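Local structure of mannitol dehydrogenase (Pseudomonas fluorescens, 1LJ8) at residues A171-R176 / I181-V186; L304-L309 / E320-P325; Q42-D47 / F83-L88; Y136-S141 / R200-A205. The protein binds NAD and probably catalyses the reversible, NAD-dependent oxidation of D-mannitol to D-fructose. One frame throughout, in Å; residues are numbered along the deposited sequence.

In the fold
From the N terminus, contact 3 comes first: it closes a loop from helix 42-50 to strand 83-87, near one edge of the mixed sheet of the Rossmann domain. Contact 4 then closes a longer loop, bringing 136-141, with the short strand 138-139, against helix 195-210. Contact 1 is nested within that span, joining helix 165-178 to the chain that leads into strand 185-188, the opposite edge strand. Contact 2 follows separately, folding helix 318-322 back on helix 289-313 in the all-helical C-terminal region. No two contacts cross. Contacts 1 and 3 reach the same sheet with centres about 28 Å apart, while contacts 1 and 2 lie on opposite sides of the chain's centre.

Contact 1. Residues A171-R176 / I181-V186; sequences AALTQR and IPAFTV
Arg176 turns the edge of its guanidinium to the chain that follows its own helix, and NE and NH2 together grip a single atom, Pro182 O. The bond from Arg176 NE to Pro182 O is 2.7 Å long and that from Arg176 NH2 to Pro182 O is 3.0 Å, with the oxygen lying in the guanidinium plane. The long side chain bends at CG-CD (chi3 83°), which brings the group round to meet this carbonyl. Its faces meet apolar partners: Ile181 CG2 lies over one, 3.6 Å from Arg176 NE, and Phe184 CD2 approaches the other, 3.6 Å from Arg176 NH1. Ring and guanidinium planes stand 71° apart, so Phe184 offers its edge and not its face to the charge.

The flat side of Phe184 is used by leucine instead. Leu173 CD2 sits over the ring, 3.8 Å from its centroid, in a CH-pi contact, and Ala172 CB touches the rim at CE2, 4.0 Å away; the small methyl of alanine fits against the ring's edge. A backbone bond from Ile181 N to Arg176 O (2.8 Å) holds the returning chain to the helix.

The arrangement belongs to the beta-alpha-beta crossover that leads from strand 126-129 through helix 165-178 to the parallel strand 185-188. Arg176 NH1 also bonds to Leu119 O, so the buried cation is bonded to the carbonyls of Pro182 and Leu119. Their partial negative charges probably offset the cost of burying it, while the two-nitrogen grip, with hydrocarbon over both faces, probably fixes its rotation.

Contact 2. Residues L304-L309 / E320-P325; sequences LALTYL and ETMNDP
Leu306 and Met322, a selenomethionine here, meet methyl to methyl. Met322 CE lies against the fork of the leucine, 3.4 Å from Leu306 CD1 and 3.6 Å from Leu306 CD2, the first being tighter than a usual carbon-carbon contact. The long side chain reaches this point by folding, with bends at chi2 (-65°) and chi3 (94°) that swing its end back towards helix 289-313. Unbranched and flexible, it suits such a place because its several rotatable bonds let the terminal methyl fold onto the leucine. Leu306 points its CB towards helix 318-322, and its two branches present a broad apolar surface at about a right angle to the incoming chain.

Thr321 supplies the second partner: its OG1 is 3.8 Å from Leu306 CD1. With chi1 at 70°, the hydroxyl stands between the backbone N and the carbonyl carbon and bonds to Val318 O, one turn back. Its polarity is therefore met within its own helix, and threonine can face a leucine without burying an unmet hydroxyl.

Leu371 of helix 371-375 and Phe327 of helix 325-339 pack on Thr321 as well. No hydrogen bond joins the two segments, so the contact probably rests on dispersion and the exclusion of water.

Contact 3. Residues Q42-D47 / F83-L88; sequences QAYYTD and FTLYEL
Tyr44 and Leu85 make the main apolar contact between helix 42-50 and the strand 83-87. Leu85 CD1 comes within 3.7 Å of Tyr44 CD1, meeting the ring at a slant. Tyrosine reaches the strand because its CG lies opposite the backbone N (chi1 167°), which carries the ring from the helix flank over towards the sheet. One residue earlier, Ala43 CB faces the rim of Phe83, 4.2 Å from its CZ, and the small methyl leaves room for that ring. The axes of the helix and strand segments pass 10.9 Å apart at 101°.

The polar link is indirect. Tyr44 OH and Glu87 OE2 stand 4.2 Å apart, too far to bond, and a water lies between them, 2.7 Å from Tyr44 OH; its approach to Glu87 OE2 is unusually short, and the details of that side are doubtful. Glutamate suits the site because its chain, extended beyond CG, carries the carboxylate across to the level of the hydroxyl.

Charge interactions complete the set: Arg231 forms a salt bridge with Glu87 OE2 and a cation-pi contact with the Tyr44 ring, while Arg39 makes a similar cation-pi contact with Phe83.

The contact packs a helix onto the Rossmann sheet, and the side chain of Phe83 lies about 8 Å from the NAD-binding residue Gly36. Apolar contacts at Ala43 and Leu85 sit beside a hydrated, charged end at Glu87, where Arg231 probably stabilises the glutamate as a carboxylate.

Contact 4. Residues Y136-S141 / R200-A205; sequences YCIDDS and RKALLA
The closest approach is made to a backbone oxygen: Ala202 CB lies 3.4 Å from Tyr136 O, and no hydrogen bond joins the segments. Alanine suits this place because its methyl lets the helix surface come close to the carbonyl. Directly after Tyr136 the chain turns through Cys137, which adopts a left-handed conformation, and this brings Ile138 round to face the same helix.

Ile138 then straddles two helix positions. Its CG1 is 4.2 Å from Ala202 CB, and its CD1 is 4.1 Å from Lys201 CD. With both chi1 (-68°) and chi2 (-70°) bent the same way, the longer branch lies against the helix. Lys201 contributes only its hydrocarbon: the extended chain passes the isoleucine at about a right angle, and its NZ goes on to bond Gly143 O, so a long amphipathic residue serves both needs. Beyond them, Asp139 OD1 accepts from Ser141 N (3.0 Å) in an Asx turn.

The Tyr136 ring leads away to the cofactor region, where its OH bonds to Asp190, an NAD-binding residue, and probably helps position it. The weakly bonded strand 138-139 pairs antiparallel with the short strand 144-145. Helix 195-210 is itself flanked by helix 165-178, whose Phe166 also touches Ala202, and by helix 212-221, against which Leu204 packs.

Contact 1. Residues A171-R176 / I181-V186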
loop_
_atom_site.group_PDB
_atom_site.type_symbol
_atom_site.label_atom_id
_atom_site.label_comp_id
_atom_site.label_asym_id
_atom_site.label_seq_id
_atom_site.Cartn_x
_atom_site.Cartn_y
_atom_site.Cartn_z
ATOM N N ALA A 171 22.915 6.376 -3.724
ATOM C CA ALA A 171 23.807 7.513 -3.503
ATOM C C ALA A 171 24.060 7.717 -2.003
ATOM O O ALA A 171 25.170 8.098 -1.591
ATOM C CB ALA A 171 23.223 8.814 -4.146
ATOM N N ALA A 172 23.047 7.495 -1.157
ATOM C CA ALA A 172 23.233 7.669 0.269
ATOM C C ALA A 172 24.191 6.614 0.829
ATOM O O ALA A 172 25.024 6.933 1.682
ATOM C CB ALA A 172 21.881 7.565 1.039
ATOM N N LEU A 173 24.045 5.370 0.369
ATOM C CA LEU A 173 24.906 4.310 0.907
ATOM C C LEU A 173 26.352 4.556 0.501
ATOM O O LEU A 173 27.250 4.344 1.299
ATOM C CB LEU A 173 24.425 2.941 0.439
ATOM C CG LEU A 173 23.084 2.519 1.124
ATOM C CD1 LEU A 173 22.537 1.272 0.436
ATOM C CD2 LEU A 173 23.300 2.206 2.613
ATOM N N THR A 174 26.563 5.016 -0.723
ATOM C CA THR A 174 27.926 5.317 -1.179
ATOM C C THR A 174 28.564 6.397 -0.296
ATOM O O THR A 174 29.722 6.262 0.153
ATOM C CB THR A 174 27.890 5.767 -2.638
ATOM O OG1 THR A 174 27.424 4.670 -3.438
ATOM C CG2 THR A 174 29.291 6.211 -3.109
ATOM N N GLN A 175 27.804 7.458 -0.023
ATOM C CA GLN A 175 28.277 8.557 0.835
ATOM C C GLN A 175 28.555 8.063 2.263
ATOM O O GLN A 175 29.582 8.447 2.872
ATOM C CB GLN A 175 27.233 9.688 0.843
ATOM C CG GLN A 175 27.689 10.983 1.545
ATOM C CD GLN A 175 26.786 12.155 1.211
ATOM O OE1 GLN A 175 26.616 12.497 0.037
ATOM N NE2 GLN A 175 26.214 12.792 2.235
ATOM N N ARG A 176 27.659 7.237 2.823
ATOM C CA ARG A 176 27.899 6.700 4.162
ATOM C C ARG A 176 29.211 5.902 4.192
ATOM O O ARG A 176 30.036 6.079 5.110
ATOM C CB ARG A 176 26.740 5.788 4.660
ATOM C CG ARG A 176 25.429 6.567 4.891
ATOM C CD ARG A 176 24.243 5.610 5.151
ATOM N NE ARG A 176 24.163 5.163 6.549
ATOM C CZ ARG A 176 23.410 5.725 7.488
ATOM N NH1 ARG A 176 22.629 6.766 7.210
ATOM N NH2 ARG A 176 23.473 5.284 8.732
ATOM N N ILE A 181 30.480 5.445 7.755
ATOM C CA ILE A 181 29.191 5.366 8.462
ATOM C C ILE A 181 28.523 4.032 8.084
ATOM O O ILE A 181 28.496 3.662 6.908
ATOM C CB ILE A 181 28.316 6.583 8.045
ATOM C CG1 ILE A 181 28.952 7.871 8.638
ATOM C CG2 ILE A 181 26.870 6.415 8.513
ATOM C CD1 ILE A 181 28.261 9.176 8.196
ATOM N N PRO A 182 28.004 3.283 9.077
ATOM C CA PRO A 182 27.362 1.998 8.747
ATOM C C PRO A 182 26.075 2.146 7.945
ATOM O O PRO A 182 25.421 3.193 7.973
ATOM C CB PRO A 182 27.097 1.343 10.099
ATOM C CG PRO A 182 27.159 2.418 11.076
ATOM C CD PRO A 182 28.048 3.522 10.523
ATOM N N ALA A 183 25.726 1.080 7.251
ATOM C CA ALA A 183 24.511 1.044 6.447
ATOM C C ALA A 183 23.268 1.200 7.324
ATOM O O ALA A 183 23.311 1.004 8.544
ATOM C CB ALA A 183 24.420 -0.310 5.725
ATOM N N PHE A 184 22.164 1.575 6.690
ATOM C CA PHE A 184 20.863 1.609 7.377
ATOM C C PHE A 184 20.097 0.341 6.908
ATOM O O PHE A 184 20.526 -0.338 5.991
ATOM C CB PHE A 184 20.057 2.856 6.984
ATOM C CG PHE A 184 20.149 3.223 5.519
ATOM C CD1 PHE A 184 19.577 2.416 4.525
ATOM C CD2 PHE A 184 20.758 4.432 5.151
ATOM C CE1 PHE A 184 19.593 2.799 3.187
ATOM C CE2 PHE A 184 20.787 4.827 3.815
ATOM C CZ PHE A 184 20.201 4.013 2.840
ATOM N N THR A 185 19.008 -0.008 7.587
ATOM C CA THR A 185 18.142 -1.107 7.178
ATOM C C THR A 185 17.134 -0.456 6.217
ATOM O O THR A 185 16.771 0.724 6.391
ATOM C CB THR A 185 17.328 -1.642 8.398
ATOM O OG1 THR A 185 18.223 -2.204 9.364
ATOM C CG2 THR A 185 16.308 -2.697 7.969
ATOM N N VAL A 186 16.711 -1.179 5.196
ATOM C CA VAL A 186 15.661 -0.685 4.290
ATOM C C VAL A 186 14.428 -1.523 4.656
ATOM O O VAL A 186 14.413 -2.759 4.518
ATOM C CB VAL A 186 15.987 -0.858 2.815
ATOM C CG1 VAL A 186 14.855 -0.184 1.971
ATOM C CG2 VAL A 186 17.281 -0.110 2.490
#

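Contact 2. Residues L304-L309 / E320-P325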
loop_
_atom_site.group_PDB
_atom_site.type_symbol
_atom_site.label_atom_id
_atom_site.label_comp_id
_atom_site.label_asym_id
_atom_site.label_seq_id
_atom_site.Cartn_x
_atom_site.Cartn_y
_atom_site.Cartn_z
ATOM N N LEU A 304 -9.776 -6.104 -4.375
ATOM C CA LEU A 304 -9.883 -5.971 -5.844
ATOM C C LEU A 304 -11.116 -6.636 -6.400
ATOM O O LEU A 304 -11.760 -6.121 -7.329
ATOM C CB LEU A 304 -8.662 -6.519 -6.593
ATOM C CG LEU A 304 -7.340 -5.786 -6.541
ATOM C CD1 LEU A 304 -6.508 -6.189 -7.788
ATOM C CD2 LEU A 304 -7.561 -4.255 -6.621
ATOM N N ALA A 305 -11.474 -7.786 -5.835
ATOM C CA ALA A 305 -12.676 -8.475 -6.318
ATOM C C ALA A 305 -13.941 -7.643 -6.089
ATOM O O ALA A 305 -14.887 -7.697 -6.878
ATOM C CB ALA A 305 -12.817 -9.856 -5.620
ATOM N N LEU A 306 -13.970 -6.874 -5.016
ATOM C CA LEU A 306 -15.139 -6.028 -4.754
ATOM C C LEU A 306 -15.163 -4.683 -5.482
ATOM O O LEU A 306 -16.222 -4.145 -5.884
ATOM C CB LEU A 306 -15.192 -5.646 -3.268
ATOM C CG LEU A 306 -15.297 -6.752 -2.230
ATOM C CD1 LEU A 306 -15.088 -6.184 -0.781
ATOM C CD2 LEU A 306 -16.709 -7.344 -2.410
ATOM N N THR A 307 -13.977 -4.135 -5.636
ATOM C CA THR A 307 -13.888 -2.741 -6.062
ATOM C C THR A 307 -14.258 -2.332 -7.473
ATOM O O THR A 307 -14.893 -1.270 -7.668
ATOM C CB THR A 307 -12.495 -2.204 -5.666
ATOM O OG1 THR A 307 -12.610 -0.787 -5.429
ATOM C CG2 THR A 307 -11.438 -2.433 -6.778
ATOM N N TYR A 308 -13.931 -3.137 -8.469
ATOM C CA TYR A 308 -14.276 -2.749 -9.833
ATOM C C TYR A 308 -15.752 -3.049 -10.078
ATOM O O TYR A 308 -16.453 -2.230 -10.667
ATOM C CB TYR A 308 -13.359 -3.435 -10.856
ATOM C CG TYR A 308 -11.913 -3.023 -10.619
ATOM C CD1 TYR A 308 -10.974 -3.955 -10.197
ATOM C CD2 TYR A 308 -11.506 -1.660 -10.733
ATOM C CE1 TYR A 308 -9.631 -3.560 -9.880
ATOM C CE2 TYR A 308 -10.169 -1.256 -10.404
ATOM C CZ TYR A 308 -9.256 -2.220 -9.984
ATOM O OH TYR A 308 -7.962 -1.851 -9.633
ATOM N N LEU A 309 -16.206 -4.227 -9.656
ATOM C CA LEU A 309 -17.626 -4.534 -9.754
ATOM C C LEU A 309 -18.440 -3.497 -8.984
ATOM O O LEU A 309 -19.500 -3.068 -9.453
ATOM C CB LEU A 309 -17.924 -5.910 -9.140
ATOM C CG LEU A 309 -17.357 -7.054 -9.977
ATOM C CD1 LEU A 309 -17.442 -8.350 -9.124
ATOM C CD2 LEU A 309 -18.170 -7.210 -11.273
ATOM N N GLU A 320 -20.473 -0.071 1.404
ATOM C CA GLU A 320 -21.678 -0.192 0.555
ATOM C C GLU A 320 -21.687 -1.545 -0.117
ATOM O O GLU A 320 -22.745 -2.162 -0.230
ATOM C CB GLU A 320 -21.715 0.875 -0.508
ATOM C CG GLU A 320 -21.985 2.226 0.133
ATOM C CD GLU A 320 -21.940 3.352 -0.825
ATOM O OE1 GLU A 320 -21.325 3.243 -1.901
ATOM O OE2 GLU A 320 -22.514 4.406 -0.479
ATOM N N THR A 321 -20.524 -2.007 -0.582
ATOM C CA THR A 321 -20.490 -3.336 -1.188
ATOM C C THR A 321 -20.800 -4.385 -0.126
ATOM O O THR A 321 -21.422 -5.402 -0.422
ATOM C CB THR A 321 -19.110 -3.701 -1.828
ATOM O OG1 THR A 321 -18.107 -3.891 -0.795
ATOM C CG2 THR A 321 -18.704 -2.619 -2.841
HETATM N N MSE A 322 -20.412 -4.143 1.130
HETATM C CA MSE A 322 -20.687 -5.116 2.160
HETATM C C MSE A 322 -22.160 -5.101 2.560
HETATM O O MSE A 322 -22.593 -6.047 3.250
HETATM C CB MSE A 322 -19.817 -4.888 3.403
HETATM C CG MSE A 322 -18.336 -5.119 3.164
HETATM SE SE MSE A 322 -17.900 -7.022 2.705
HETATM C CE MSE A 322 -17.958 -6.809 0.946
ATOM N N ASN A 323 -22.895 -4.058 2.156
ATOM C CA ASN A 323 -24.344 -4.006 2.449
ATOM C C ASN A 323 -25.127 -4.676 1.303
ATOM O O ASN A 323 -26.360 -4.721 1.333
ATOM C CB ASN A 323 -24.835 -2.561 2.668
ATOM C CG ASN A 323 -24.248 -1.939 3.956
ATOM O OD1 ASN A 323 -23.885 -2.663 4.884
ATOM N ND2 ASN A 323 -24.154 -0.615 4.002
ATOM N N ASP A 324 -24.402 -5.188 0.306
ATOM C CA ASP A 324 -25.019 -5.909 -0.822
ATOM C C ASP A 324 -24.720 -7.401 -0.600
ATOM O O ASP A 324 -23.572 -7.865 -0.754
ATOM C CB ASP A 324 -24.418 -5.428 -2.156
ATOM C CG ASP A 324 -25.160 -6.008 -3.361
ATOM O OD1 ASP A 324 -25.548 -7.191 -3.295
ATOM O OD2 ASP A 324 -25.348 -5.291 -4.366
ATOM N N PRO A 325 -25.748 -8.196 -0.248
ATOM C CA PRO A 325 -25.446 -9.601 -0.012
ATOM C C PRO A 325 -24.828 -10.378 -1.154
ATOM O O PRO A 325 -24.179 -11.382 -0.903
ATOM C CB PRO A 325 -26.806 -10.202 0.435
ATOM C CG PRO A 325 -27.602 -9.001 0.904
ATOM C CD PRO A 325 -27.182 -7.904 -0.040
#

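Contact 3. Residues Q42-D47 / F83-L88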
loop_
_atom_site.group_PDB
_atom_site.type_symbol
_atom_site.label_atom_id
_atom_site.label_comp_id
_atom_site.label_asym_id
_atom_site.label_seq_id
_atom_site.Cartn_x
_atom_site.Cartn_y
_atom_site.Cartn_z
ATOM N N GLN A 42 3.166 3.122 10.735
ATOM C CA GLN A 42 4.497 3.280 11.338
ATOM C C GLN A 42 4.640 4.518 12.219
ATOM O O GLN A 42 5.243 4.445 13.310
ATOM C CB GLN A 42 5.607 3.347 10.262
ATOM C CG GLN A 42 5.643 2.125 9.307
ATOM C CD GLN A 42 4.878 2.417 8.028
ATOM O OE1 GLN A 42 5.290 3.278 7.236
ATOM N NE2 GLN A 42 3.751 1.724 7.823
ATOM N N ALA A 43 4.132 5.675 11.774
ATOM C CA ALA A 43 4.279 6.870 12.626
ATOM C C ALA A 43 3.418 6.707 13.905
ATOM O O ALA A 43 3.776 7.200 14.989
ATOM C CB ALA A 43 3.850 8.142 11.854
ATOM N N TYR A 44 2.287 6.025 13.753
ATOM C CA TYR A 44 1.394 5.756 14.888
ATOM C C TYR A 44 2.144 4.922 15.974
ATOM O O TYR A 44 2.173 5.288 17.151
ATOM C CB TYR A 44 0.190 4.971 14.369
ATOM C CG TYR A 44 -0.673 4.337 15.443
ATOM C CD1 TYR A 44 -1.538 5.109 16.221
ATOM C CD2 TYR A 44 -0.590 2.971 15.687
ATOM C CE1 TYR A 44 -2.313 4.507 17.244
ATOM C CE2 TYR A 44 -1.360 2.363 16.701
ATOM C CZ TYR A 44 -2.211 3.155 17.465
ATOM O OH TYR A 44 -2.981 2.562 18.452
ATOM N N TYR A 45 2.739 3.790 15.588
ATOM C CA TYR A 45 3.444 2.968 16.591
ATOM C C TYR A 45 4.654 3.684 17.172
ATOM O O TYR A 45 4.959 3.551 18.342
ATOM C CB TYR A 45 3.905 1.650 15.979
ATOM C CG TYR A 45 2.812 0.610 15.800
ATOM C CD1 TYR A 45 2.365 0.250 14.526
ATOM C CD2 TYR A 45 2.306 -0.090 16.910
ATOM C CE1 TYR A 45 1.447 -0.781 14.342
ATOM C CE2 TYR A 45 1.413 -1.134 16.742
ATOM C CZ TYR A 45 0.982 -1.476 15.451
ATOM O OH TYR A 45 0.101 -2.514 15.258
ATOM N N THR A 46 5.364 4.448 16.352
ATOM C CA THR A 46 6.528 5.144 16.853
ATOM C C THR A 46 6.120 6.223 17.873
ATOM O O THR A 46 6.772 6.397 18.895
ATOM C CB THR A 46 7.325 5.739 15.679
ATOM O OG1 THR A 46 7.645 4.671 14.765
ATOM C CG2 THR A 46 8.602 6.383 16.211
ATOM N N ASP A 47 5.006 6.894 17.618
ATOM C CA ASP A 47 4.493 7.929 18.515
ATOM C C ASP A 47 4.044 7.216 19.806
ATOM O O ASP A 47 4.308 7.719 20.921
ATOM C CB ASP A 47 3.293 8.650 17.836
ATOM C CG ASP A 47 2.552 9.601 18.774
ATOM O OD1 ASP A 47 2.975 10.777 18.859
ATOM O OD2 ASP A 47 1.542 9.186 19.414
ATOM N N PHE A 83 -0.090 16.111 13.165
ATOM C CA PHE A 83 -1.277 15.791 12.378
ATOM C C PHE A 83 -2.158 14.952 13.281
ATOM O O PHE A 83 -1.655 14.339 14.234
ATOM C CB PHE A 83 -0.947 15.048 11.065
ATOM C CG PHE A 83 -0.247 13.726 11.246
ATOM C CD1 PHE A 83 -1.003 12.542 11.363
ATOM C CD2 PHE A 83 1.137 13.666 11.336
ATOM C CE1 PHE A 83 -0.367 11.303 11.576
ATOM C CE2 PHE A 83 1.801 12.436 11.549
ATOM C CZ PHE A 83 1.044 11.235 11.675
ATOM N N THR A 84 -3.447 14.925 12.966
ATOM C CA THR A 84 -4.405 14.182 13.772
ATOM C C THR A 84 -4.633 12.790 13.178
ATOM O O THR A 84 -4.859 12.641 11.958
ATOM C CB THR A 84 -5.800 14.890 13.784
ATOM O OG1 THR A 84 -5.635 16.305 14.065
ATOM C CG2 THR A 84 -6.705 14.291 14.849
ATOM N N LEU A 85 -4.610 11.798 14.054
ATOM C CA LEU A 85 -4.952 10.429 13.685
ATOM C C LEU A 85 -6.412 10.318 14.163
ATOM O O LEU A 85 -6.694 10.449 15.362
ATOM C CB LEU A 85 -4.060 9.442 14.395
ATOM C CG LEU A 85 -4.407 8.006 13.932
ATOM C CD1 LEU A 85 -3.154 7.215 13.651
ATOM C CD2 LEU A 85 -5.215 7.363 15.008
ATOM N N TYR A 86 -7.332 10.082 13.239
ATOM C CA TYR A 86 -8.766 10.058 13.554
ATOM C C TYR A 86 -9.283 8.660 13.240
ATOM O O TYR A 86 -9.528 8.330 12.068
ATOM C CB TYR A 86 -9.430 11.121 12.679
ATOM C CG TYR A 86 -10.922 11.383 12.874
ATOM C CD1 TYR A 86 -11.573 11.005 14.042
ATOM C CD2 TYR A 86 -11.651 12.060 11.896
ATOM C CE1 TYR A 86 -12.978 11.314 14.243
ATOM C CE2 TYR A 86 -13.023 12.374 12.087
ATOM C CZ TYR A 86 -13.656 11.996 13.264
ATOM O OH TYR A 86 -14.985 12.341 13.470
ATOM N N GLU A 87 -9.459 7.854 14.289
ATOM C CA GLU A 87 -9.939 6.477 14.123
ATOM C C GLU A 87 -11.446 6.471 13.932
ATOM O O GLU A 87 -12.157 7.169 14.629
ATOM C CB GLU A 87 -9.564 5.613 15.353
ATOM C CG GLU A 87 -8.037 5.408 15.549
ATOM C CD GLU A 87 -7.710 4.596 16.789
ATOM O OE1 GLU A 87 -8.611 4.490 17.662
ATOM O OE2 GLU A 87 -6.550 4.096 16.897
ATOM N N LEU A 88 -11.931 5.711 12.951
ATOM C CA LEU A 88 -13.369 5.651 12.679
ATOM C C LEU A 88 -13.818 4.190 12.661
ATOM O O LEU A 88 -13.239 3.382 11.957
ATOM C CB LEU A 88 -13.660 6.308 11.335
ATOM C CG LEU A 88 -13.287 7.793 11.197
ATOM C CD1 LEU A 88 -13.232 8.184 9.698
ATOM C CD2 LEU A 88 -14.303 8.620 11.953
HETATM O O HOH W 1 -5.308 3.823 19.064
#

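Contact 4. Residues Y136-S141 / R200-A205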
loop_
_atom_site.group_PDB
_atom_site.type_symbol
_atom_site.label_atom_id
_atom_site.label_comp_id
_atom_site.label_asym_id
_atom_site.label_seq_id
_atom_site.Cartn_x
_atom_site.Cartn_y
_atom_site.Cartn_z
ATOM N N TYR A 136 8.501 -0.848 -7.040
ATOM C CA TYR A 136 9.737 -1.626 -6.949
ATOM C C TYR A 136 10.355 -2.077 -8.272
ATOM O O TYR A 136 11.468 -2.622 -8.296
ATOM C CB TYR A 136 9.516 -2.830 -6.025
ATOM C CG TYR A 136 9.144 -2.408 -4.602
ATOM C CD1 TYR A 136 7.861 -1.930 -4.296
ATOM C CD2 TYR A 136 10.114 -2.411 -3.603
ATOM C CE1 TYR A 136 7.563 -1.465 -3.009
ATOM C CE2 TYR A 136 9.845 -1.932 -2.286
ATOM C CZ TYR A 136 8.563 -1.464 -2.010
ATOM O OH TYR A 136 8.296 -0.994 -0.744
ATOM N N CYS A 137 9.604 -1.875 -9.341
ATOM C CA CYS A 137 10.083 -2.158 -10.675
ATOM C C CYS A 137 10.556 -3.574 -10.943
ATOM O O CYS A 137 11.582 -3.752 -11.622
ATOM C CB CYS A 137 11.219 -1.179 -11.015
ATOM S SG CYS A 137 10.697 0.572 -10.826
ATOM N N ILE A 138 9.877 -4.575 -10.380
ATOM C CA ILE A 138 10.239 -5.966 -10.699
ATOM C C ILE A 138 9.059 -6.482 -11.518
ATOM O O ILE A 138 7.897 -6.301 -11.116
ATOM C CB ILE A 138 10.362 -6.886 -9.448
ATOM C CG1 ILE A 138 11.570 -6.474 -8.606
ATOM C CG2 ILE A 138 10.450 -8.399 -9.912
ATOM C CD1 ILE A 138 12.868 -6.786 -9.236
ATOM N N ASP A 139 9.338 -7.101 -12.664
ATOM C CA ASP A 139 8.288 -7.676 -13.531
ATOM C C ASP A 139 7.956 -9.052 -12.911
ATOM O O ASP A 139 8.800 -9.957 -12.927
ATOM C CB ASP A 139 8.853 -7.841 -14.949
ATOM C CG ASP A 139 7.853 -8.433 -15.954
ATOM O OD1 ASP A 139 6.867 -9.106 -15.568
ATOM O OD2 ASP A 139 8.090 -8.225 -17.170
ATOM N N ASP A 140 6.757 -9.209 -12.340
ATOM C CA ASP A 140 6.384 -10.483 -11.707
ATOM C C ASP A 140 6.294 -11.694 -12.629
ATOM O O ASP A 140 6.425 -12.820 -12.164
ATOM C CB ASP A 140 5.070 -10.313 -10.941
ATOM C CG ASP A 140 5.197 -9.299 -9.848
ATOM O OD1 ASP A 140 6.089 -9.506 -9.004
ATOM O OD2 ASP A 140 4.451 -8.295 -9.840
ATOM N N SER A 141 6.092 -11.504 -13.923
ATOM C CA SER A 141 6.009 -12.691 -14.768
ATOM C C SER A 141 7.335 -13.429 -14.850
ATOM O O SER A 141 7.353 -14.659 -14.863
ATOM C CB SER A 141 5.553 -12.369 -16.190
ATOM O OG SER A 141 6.370 -11.389 -16.805
ATOM N N ARG A 200 14.996 -6.074 -1.562
ATOM C CA ARG A 200 16.364 -6.568 -1.719
ATOM C C ARG A 200 16.687 -6.886 -3.176
ATOM O O ARG A 200 17.719 -6.429 -3.692
ATOM C CB ARG A 200 16.570 -7.836 -0.884
ATOM C CG ARG A 200 17.994 -8.413 -0.985
ATOM C CD ARG A 200 18.097 -9.564 0.013
ATOM N NE ARG A 200 19.341 -10.311 -0.089
ATOM C CZ ARG A 200 19.569 -11.263 -0.994
ATOM N NH1 ARG A 200 18.637 -11.603 -1.889
ATOM N NH2 ARG A 200 20.752 -11.863 -1.014
ATOM N N LYS A 201 15.811 -7.640 -3.856
ATOM C CA LYS A 201 16.072 -8.014 -5.244
ATOM C C LYS A 201 16.206 -6.811 -6.164
ATOM O O LYS A 201 17.109 -6.753 -7.027
ATOM C CB LYS A 201 14.960 -8.920 -5.779
ATOM C CG LYS A 201 15.289 -9.530 -7.130
ATOM C CD LYS A 201 14.063 -10.324 -7.592
ATOM C CE LYS A 201 14.398 -11.279 -8.731
ATOM N NZ LYS A 201 13.126 -11.836 -9.264
ATOM N N ALA A 202 15.310 -5.845 -5.970
ATOM C CA ALA A 202 15.324 -4.652 -6.774
ATOM C C ALA A 202 16.561 -3.794 -6.526
ATOM O O ALA A 202 17.221 -3.370 -7.502
ATOM C CB ALA A 202 14.052 -3.845 -6.499
ATOM N N LEU A 203 16.862 -3.508 -5.248
ATOM C CA LEU A 203 18.027 -2.667 -4.948
ATOM C C LEU A 203 19.309 -3.320 -5.427
ATOM O O LEU A 203 20.160 -2.644 -6.026
ATOM C CB LEU A 203 18.110 -2.333 -3.468
ATOM C CG LEU A 203 19.228 -1.341 -3.114
ATOM C CD1 LEU A 203 19.096 0.011 -3.848
ATOM C CD2 LEU A 203 19.193 -1.163 -1.604
ATOM N N LEU A 204 19.438 -4.634 -5.227
ATOM C CA LEU A 204 20.649 -5.323 -5.683
ATOM C C LEU A 204 20.757 -5.317 -7.188
ATOM O O LEU A 204 21.862 -5.103 -7.728
ATOM C CB LEU A 204 20.694 -6.777 -5.170
ATOM C CG LEU A 204 20.911 -6.918 -3.658
ATOM C CD1 LEU A 204 20.978 -8.442 -3.327
ATOM C CD2 LEU A 204 22.211 -6.225 -3.204
ATOM N N ALA A 205 19.648 -5.536 -7.890
ATOM C CA ALA A 205 19.677 -5.541 -9.360
ATOM C C ALA A 205 20.098 -4.161 -9.869
ATOM O O ALA A 205 20.913 -4.018 -10.807
ATOM C CB ALA A 205 18.337 -5.884 -9.911
#